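Local atomic coordinates of arylamine n-acetyltransferase (Mycobacterium smegmatis, PDB entry 1W5R), a protein that transfers, in its native form, an acetyl group, probably from acetyl-coenzyme A, to arylamines by way of a catalytic triad, one member of which is substituted here. Residues Leu25-Leu28 with His29-Ala33; Leu249-Ile252 with Val253-Gly257; Ala230-Ser234 with Gly235-His239. The protein carries 1 engineered substitution. One frame throughout, in Å; residues are numbered along the deposited sequence.

Contact 1 (Leu25-Leu28 with His29-Ala33); sequences LGTL and HAIVA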
# COMPACT_ATOMS: atom_id res chain seq x y z
N LEU A 25 -6.58 22.71 -28.06
CA LEU A 25 -6.69 21.35 -27.51
C LEU A 25 -5.50 20.97 -26.62
O LEU A 25 -5.69 20.36 -25.57
CB LEU A 25 -6.91 20.33 -28.63
CG LEU A 25 -7.27 18.90 -28.21
CD1 LEU A 25 -8.59 18.85 -27.44
CD2 LEU A 25 -7.33 18.00 -29.44
N GLY A 26 -4.29 21.32 -27.03
CA GLY A 26 -3.09 21.06 -26.23
C GLY A 26 -3.17 21.66 -24.83
O GLY A 26 -2.80 21.02 -23.84
N THR A 27 -3.68 22.88 -24.75
CA THR A 27 -3.86 23.57 -23.47
C THR A 27 -4.90 22.84 -22.62
O THR A 27 -4.70 22.69 -21.42
CB THR A 27 -4.28 25.04 -23.67
OG1 THR A 27 -3.22 25.75 -24.31
CG2 THR A 27 -4.60 25.71 -22.33
N LEU A 28 -5.98 22.40 -23.25
CA LEU A 28 -7.04 21.69 -22.53
C LEU A 28 -6.48 20.45 -21.85
O LEU A 28 -6.74 20.20 -20.67
CB LEU A 28 -8.20 21.36 -23.46
CG LEU A 28 -9.49 20.85 -22.78
CD1 LEU A 28 -10.07 21.86 -21.80
CD2 LEU A 28 -10.50 20.49 -23.85
N HIS A 29 -5.68 19.68 -22.58
CA HIS A 29 -5.01 18.51 -21.99
C HIS A 29 -4.08 18.89 -20.83
O HIS A 29 -4.09 18.26 -19.77
CB HIS A 29 -4.21 17.75 -23.07
CG HIS A 29 -5.06 16.93 -23.98
ND1 HIS A 29 -5.29 15.59 -23.77
CD2 HIS A 29 -5.73 17.25 -25.11
CE1 HIS A 29 -6.06 15.12 -24.73
NE2 HIS A 29 -6.34 16.11 -25.56
N ALA A 30 -3.27 19.93 -21.03
CA ALA A 30 -2.32 20.34 -20.00
C ALA A 30 -3.01 20.82 -18.73
O ALA A 30 -2.57 20.49 -17.62
CB ALA A 30 -1.38 21.43 -20.55
N ILE A 31 -4.08 21.60 -18.89
CA ILE A 31 -4.81 22.12 -17.74
C ILE A 31 -5.48 20.99 -16.94
O ILE A 31 -5.38 20.96 -15.72
CB ILE A 31 -5.82 23.20 -18.15
CG1 ILE A 31 -5.08 24.48 -18.56
CG2 ILE A 31 -6.81 23.50 -17.00
CD1 ILE A 31 -5.98 25.63 -18.93
N VAL A 32 -6.15 20.07 -17.64
CA VAL A 32 -6.79 18.93 -16.95
C VAL A 32 -5.75 18.15 -16.13
O VAL A 32 -5.96 17.84 -14.96
CB VAL A 32 -7.54 18.01 -17.96
CG1 VAL A 32 -7.96 16.67 -17.31
CG2 VAL A 32 -8.76 18.71 -18.54
N ALA A 33 -4.60 17.86 -16.74
CA ALA A 33 -3.56 17.10 -16.04
C ALA A 33 -3.01 17.86 -14.83
O ALA A 33 -2.77 17.27 -13.77
CB ALA A 33 -2.42 16.73 -17.02
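Thr27 O receives the amide of Ile31 in the shortest hydrogen bond of this helical stretch, 2.8 Å from Ile31 N to Thr27 O with 164° at the hydrogen. The same i to i+4 spacing joins His29 N to Leu25 O, Ala30 N to Gly26 O and Val32 N to Leu28 O, each pair 3.1 Å apart, which identifies regular alpha-helix.

The side chains of Thr27 and Ile31 run alongside each other, and methyl meets methyl at 3.7 Å between Thr27 CG2 and Ile31 CD1. Thr27 takes chi1 of -65°, which sets CG2 anti to its own nitrogen and turned along the helix to Ile31, while OG1 lies back beside that nitrogen and bonds to Arg22 O.

Two residues before Thr27, Leu25 O accepts the His29 amide and also lies in the plane of the imidazole, at the ring edge, 3.1 Å from His29 CD2. The Leu25 side chain crosses that of His29 obliquely and meets the ring at its CD2 side, with Leu25 CG 3.8 Å from His29 CD2.

Leu28, Ile31 and Val32 form the buried side: Leu28 touches Leu84, and Ile31 touches Leu80 and Leu87, all on helix 73-87, while Leu28 and Val32 also meet Val129. The arrangement is that of an amphipathic helix in the N-terminal helical domain of the arylamine N-acetyltransferase fold.

Contact 2 (Leu249-Ile252 with Val253-Gly257); sequences LDAI and VNRFG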
# COMPACT_ATOMS: atom_id res chain seq x y z
N LEU A 249 -5.87 12.57 9.34
CA LEU A 249 -5.55 13.99 9.26
C LEU A 249 -4.15 14.29 8.73
O LEU A 249 -3.96 15.22 7.94
CB LEU A 249 -5.80 14.69 10.60
CG LEU A 249 -7.15 15.39 10.74
CD1 LEU A 249 -8.28 14.39 10.92
CD2 LEU A 249 -7.11 16.39 11.89
N ASP A 250 -3.16 13.48 9.14
CA ASP A 250 -1.82 13.63 8.58
C ASP A 250 -1.81 13.41 7.07
O ASP A 250 -1.16 14.15 6.34
CB ASP A 250 -0.79 12.71 9.26
CG ASP A 250 0.54 12.70 8.52
OD1 ASP A 250 0.85 11.67 7.87
OD2 ASP A 250 1.27 13.72 8.54
N ALA A 251 -2.55 12.39 6.60
CA ALA A 251 -2.65 12.11 5.17
C ALA A 251 -3.30 13.29 4.45
O ALA A 251 -2.82 13.74 3.41
CB ALA A 251 -3.42 10.82 4.92
N ILE A 252 -4.38 13.81 5.04
CA ILE A 252 -5.11 14.93 4.46
C ILE A 252 -4.17 16.14 4.24
O ILE A 252 -4.16 16.74 3.17
CB ILE A 252 -6.32 15.30 5.35
CG1 ILE A 252 -7.42 14.25 5.20
CG2 ILE A 252 -6.86 16.70 5.00
CD1 ILE A 252 -8.57 14.41 6.20
N VAL A 253 -3.37 16.45 5.24
CA VAL A 253 -2.48 17.62 5.18
C VAL A 253 -1.25 17.38 4.29
O VAL A 253 -0.91 18.22 3.45
CB VAL A 253 -2.04 18.05 6.60
CG1 VAL A 253 -1.10 19.25 6.54
CG2 VAL A 253 -3.24 18.38 7.45
N ASN A 254 -0.61 16.24 4.47
CA ASN A 254 0.71 15.99 3.88
C ASN A 254 0.75 15.12 2.62
O ASN A 254 1.64 15.28 1.78
CB ASN A 254 1.67 15.47 4.96
CG ASN A 254 1.90 16.49 6.06
OD1 ASN A 254 1.55 16.26 7.22
ND2 ASN A 254 2.45 17.64 5.70
N ARG A 255 -0.20 14.20 2.49
CA ARG A 255 -0.37 13.47 1.24
C ARG A 255 -1.20 14.29 0.25
O ARG A 255 -0.84 14.42 -0.92
CB ARG A 255 -1.04 12.12 1.47
CG ARG A 255 -0.16 11.00 2.03
CD ARG A 255 -0.95 9.68 1.98
NE ARG A 255 -0.15 8.50 2.27
CZ ARG A 255 0.28 7.63 1.36
NH1 ARG A 255 0.01 7.80 0.07
NH2 ARG A 255 0.99 6.57 1.74
N PHE A 256 -2.32 14.85 0.72
CA PHE A 256 -3.28 15.50 -0.18
C PHE A 256 -3.14 17.02 -0.28
O PHE A 256 -3.80 17.67 -1.09
CB PHE A 256 -4.71 15.09 0.19
CG PHE A 256 -5.02 13.65 -0.11
CD1 PHE A 256 -5.11 12.70 0.91
CD2 PHE A 256 -5.23 13.23 -1.43
CE1 PHE A 256 -5.42 11.36 0.62
CE2 PHE A 256 -5.52 11.91 -1.72
CZ PHE A 256 -5.63 10.96 -0.70
N GLY A 257 -2.28 17.60 0.56
CA GLY A 257 -1.95 19.02 0.46
C GLY A 257 -3.06 19.99 0.86
O GLY A 257 -3.11 21.12 0.37
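The backbone passes from ordinary i to i+4 bonding, with Val253 N 3.0 Å from Leu249 O and Asn254 N 2.9 Å from Asp250 O, into a wider pi-type turn, after which Gly257 leaves helical geometry with phi of +70°. This is the C-terminal part of helix 245-255 in the alpha/beta third domain of the fold.

Ala251 O is the pivot of the change. Arg255 N donates to Ala251 O at 2.8 Å in a bent bond of 133°. Phe256 N donates to Ala251 O as well, at 3.0 Å and straighter, at 150°. The second bond spans five residues and approaches nearly in line with the carbonyl, whereas the first comes in tilted from its plane. The chain then pairs backbone to backbone between Ile252 and Ile258.

Phe256 points its CB back toward the helix, and its ring presents an edge to Ile252 CA. Beyond the helix the ring packs on Val213, Val215, Tyr222 and Leu224, so this turn is seated on the sheet. Ile252 and Val253 instead meet Leu260 of the following loop.

Arg255 leads outward along an extended chain from CG to NE; on the way Arg255 CD passes 4.0 Å from the methyl of Ala251, Ala251 CB, and the residue packs on Arg233 of the second subunit. Two carbons also come close to Ala251 O: Arg255 CB at 3.1 Å and Phe256 CD1 at 3.5 Å.

Contact 3 (Ala230-Ser234 with Gly235-His239); sequences AVHRS and GATEH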
# COMPACT_ATOMS: atom_id res chain seq x y z
N ALA A 230 -7.11 3.96 -0.97
CA ALA A 230 -6.85 3.10 -2.13
C ALA A 230 -5.91 3.80 -3.12
O ALA A 230 -6.07 5.00 -3.40
CB ALA A 230 -8.15 2.73 -2.83
N VAL A 231 -4.96 3.04 -3.65
CA VAL A 231 -4.06 3.54 -4.68
C VAL A 231 -4.13 2.57 -5.86
O VAL A 231 -3.93 1.37 -5.70
CB VAL A 231 -2.60 3.65 -4.17
CG1 VAL A 231 -1.73 4.31 -5.24
CG2 VAL A 231 -2.52 4.42 -2.85
N HIS A 232 -4.43 3.09 -7.04
CA HIS A 232 -4.38 2.30 -8.26
C HIS A 232 -3.21 2.78 -9.11
O HIS A 232 -3.14 3.95 -9.50
CB HIS A 232 -5.69 2.43 -9.06
CG HIS A 232 -6.82 1.61 -8.50
ND1 HIS A 232 -8.00 1.42 -9.18
CD2 HIS A 232 -6.94 0.95 -7.33
CE1 HIS A 232 -8.80 0.66 -8.46
NE2 HIS A 232 -8.19 0.37 -7.33
N ARG A 233 -2.26 1.87 -9.35
CA ARG A 233 -1.08 2.16 -10.14
C ARG A 233 -1.02 1.10 -11.23
O ARG A 233 -1.75 0.11 -11.18
CB ARG A 233 0.19 2.03 -9.31
CG ARG A 233 0.28 2.90 -8.09
CD ARG A 233 1.52 2.52 -7.28
NE ARG A 233 1.77 3.49 -6.22
CZ ARG A 233 2.41 4.64 -6.40
NH1 ARG A 233 2.88 4.98 -7.60
NH2 ARG A 233 2.58 5.46 -5.37
N SER A 234 -0.15 1.30 -12.21
CA SER A 234 0.01 0.30 -13.24
C SER A 234 0.61 -0.98 -12.62
O SER A 234 1.69 -0.93 -12.02
CB SER A 234 0.86 0.84 -14.39
OG SER A 234 0.77 -0.03 -15.51
N GLY A 235 -0.13 -2.08 -12.70
CA GLY A 235 0.38 -3.37 -12.22
C GLY A 235 0.03 -3.75 -10.79
O GLY A 235 0.31 -4.88 -10.37
N ALA A 236 -0.59 -2.85 -10.04
CA ALA A 236 -0.86 -3.09 -8.61
C ALA A 236 -1.91 -2.17 -8.04
O ALA A 236 -2.08 -1.02 -8.49
CB ALA A 236 0.43 -2.93 -7.80
N THR A 237 -2.63 -2.68 -7.05
CA THR A 237 -3.49 -1.86 -6.22
C THR A 237 -2.85 -1.84 -4.84
O THR A 237 -2.15 -2.80 -4.47
CB THR A 237 -4.90 -2.47 -6.15
OG1 THR A 237 -5.47 -2.50 -7.46
CG2 THR A 237 -5.82 -1.69 -5.24
N GLU A 238 -3.05 -0.75 -4.10
CA GLU A 238 -2.64 -0.65 -2.71
C GLU A 238 -3.82 -0.25 -1.86
O GLU A 238 -4.63 0.59 -2.26
CB GLU A 238 -1.53 0.38 -2.53
CG GLU A 238 -0.39 0.28 -3.52
CD GLU A 238 0.66 1.35 -3.33
OE1 GLU A 238 0.59 2.13 -2.34
OE2 GLU A 238 1.57 1.42 -4.19
N HIS A 239 -3.93 -0.85 -0.68
CA HIS A 239 -4.92 -0.46 0.30
C HIS A 239 -4.22 -0.14 1.60
O HIS A 239 -3.66 -1.03 2.24
CB HIS A 239 -5.99 -1.54 0.46
CG HIS A 239 -6.81 -1.75 -0.77
ND1 HIS A 239 -7.53 -0.74 -1.37
CD2 HIS A 239 -7.03 -2.86 -1.53
CE1 HIS A 239 -8.14 -1.20 -2.44
NE2 HIS A 239 -7.86 -2.49 -2.56
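A two-residue beta hairpin joins strand 228-233 to strand 236-242, the two segment axes approaching to 4.7 Å and running 167° apart, close to antiparallel. Ser234 and Gly235 form the corner of a type II turn from Arg233 to Ala236. Gly235 has positive phi, where a CB would collide with Ser234 O.

Arg233 and Ala236 make the hydrogen-bonded pair that closes the loop: Arg233 N lies 3.0 Å from Ala236 O, while the return bond from Ala236 N to Arg233 O is long and weak at 3.4 Å. Val231 and Glu238 form the next hydrogen-bonded pair, with 2.8 Å both from Val231 N to Glu238 O and from Glu238 N to Val231 O.

The same face carries Val231, Arg233, Ala236 and Glu238. Glu238 runs beside Val231, its chain extended beyond CG, so that Glu238 OE2 reaches the edge of the Arg233 guanidinium, 2.9 Å from Arg233 NE. This diagonal salt bridge includes a hydrogen bond that is weak because the angle at the hydrogen is only 129°; the two planes lie 28° apart.

Ala230, His232, Thr237 and His239 occupy the reverse face. With CG anti to the carbonyl carbon and beside the backbone N, His232 sets its ring beside Thr237, and His232 CD2 lies 3.5 Å from Thr237 CG2. Ala230 CB meets the edge of the His239 ring.

Val231 and Arg233 also touch Ala220 and Tyr222 on the neighbouring strand. Residues Ala236 to His239 pair antiparallel with a strand of the second subunit, so strand 236-242, outermost within its own chain, carries the antiparallel sheet across the dimer interface, and the hairpin is its last pair of strands in this subunit.

In the fold
Contacts 2 and 3 belong to one neighbourhood: strand 236-242 is followed in the chain by helix 245-255; the centres of the two contacts are 19 Å apart and their nearest atoms about 5 Å. Ala251 and Arg255 of contact 2 touch Phe242 and Ile240 just beyond contact 3. The dimer joins them again, since Arg255 packs on Arg233 of the second subunit. Contact 1 stands apart, its centre 26 Å from contact 2 and 25 Å from contact 3, with nearest atoms about 13 and 14 Å away. It packs on the later part of helix 73-87, whose first turn carries the engineered glutamine in place of the catalytic cysteine, so its link to that site is indirect.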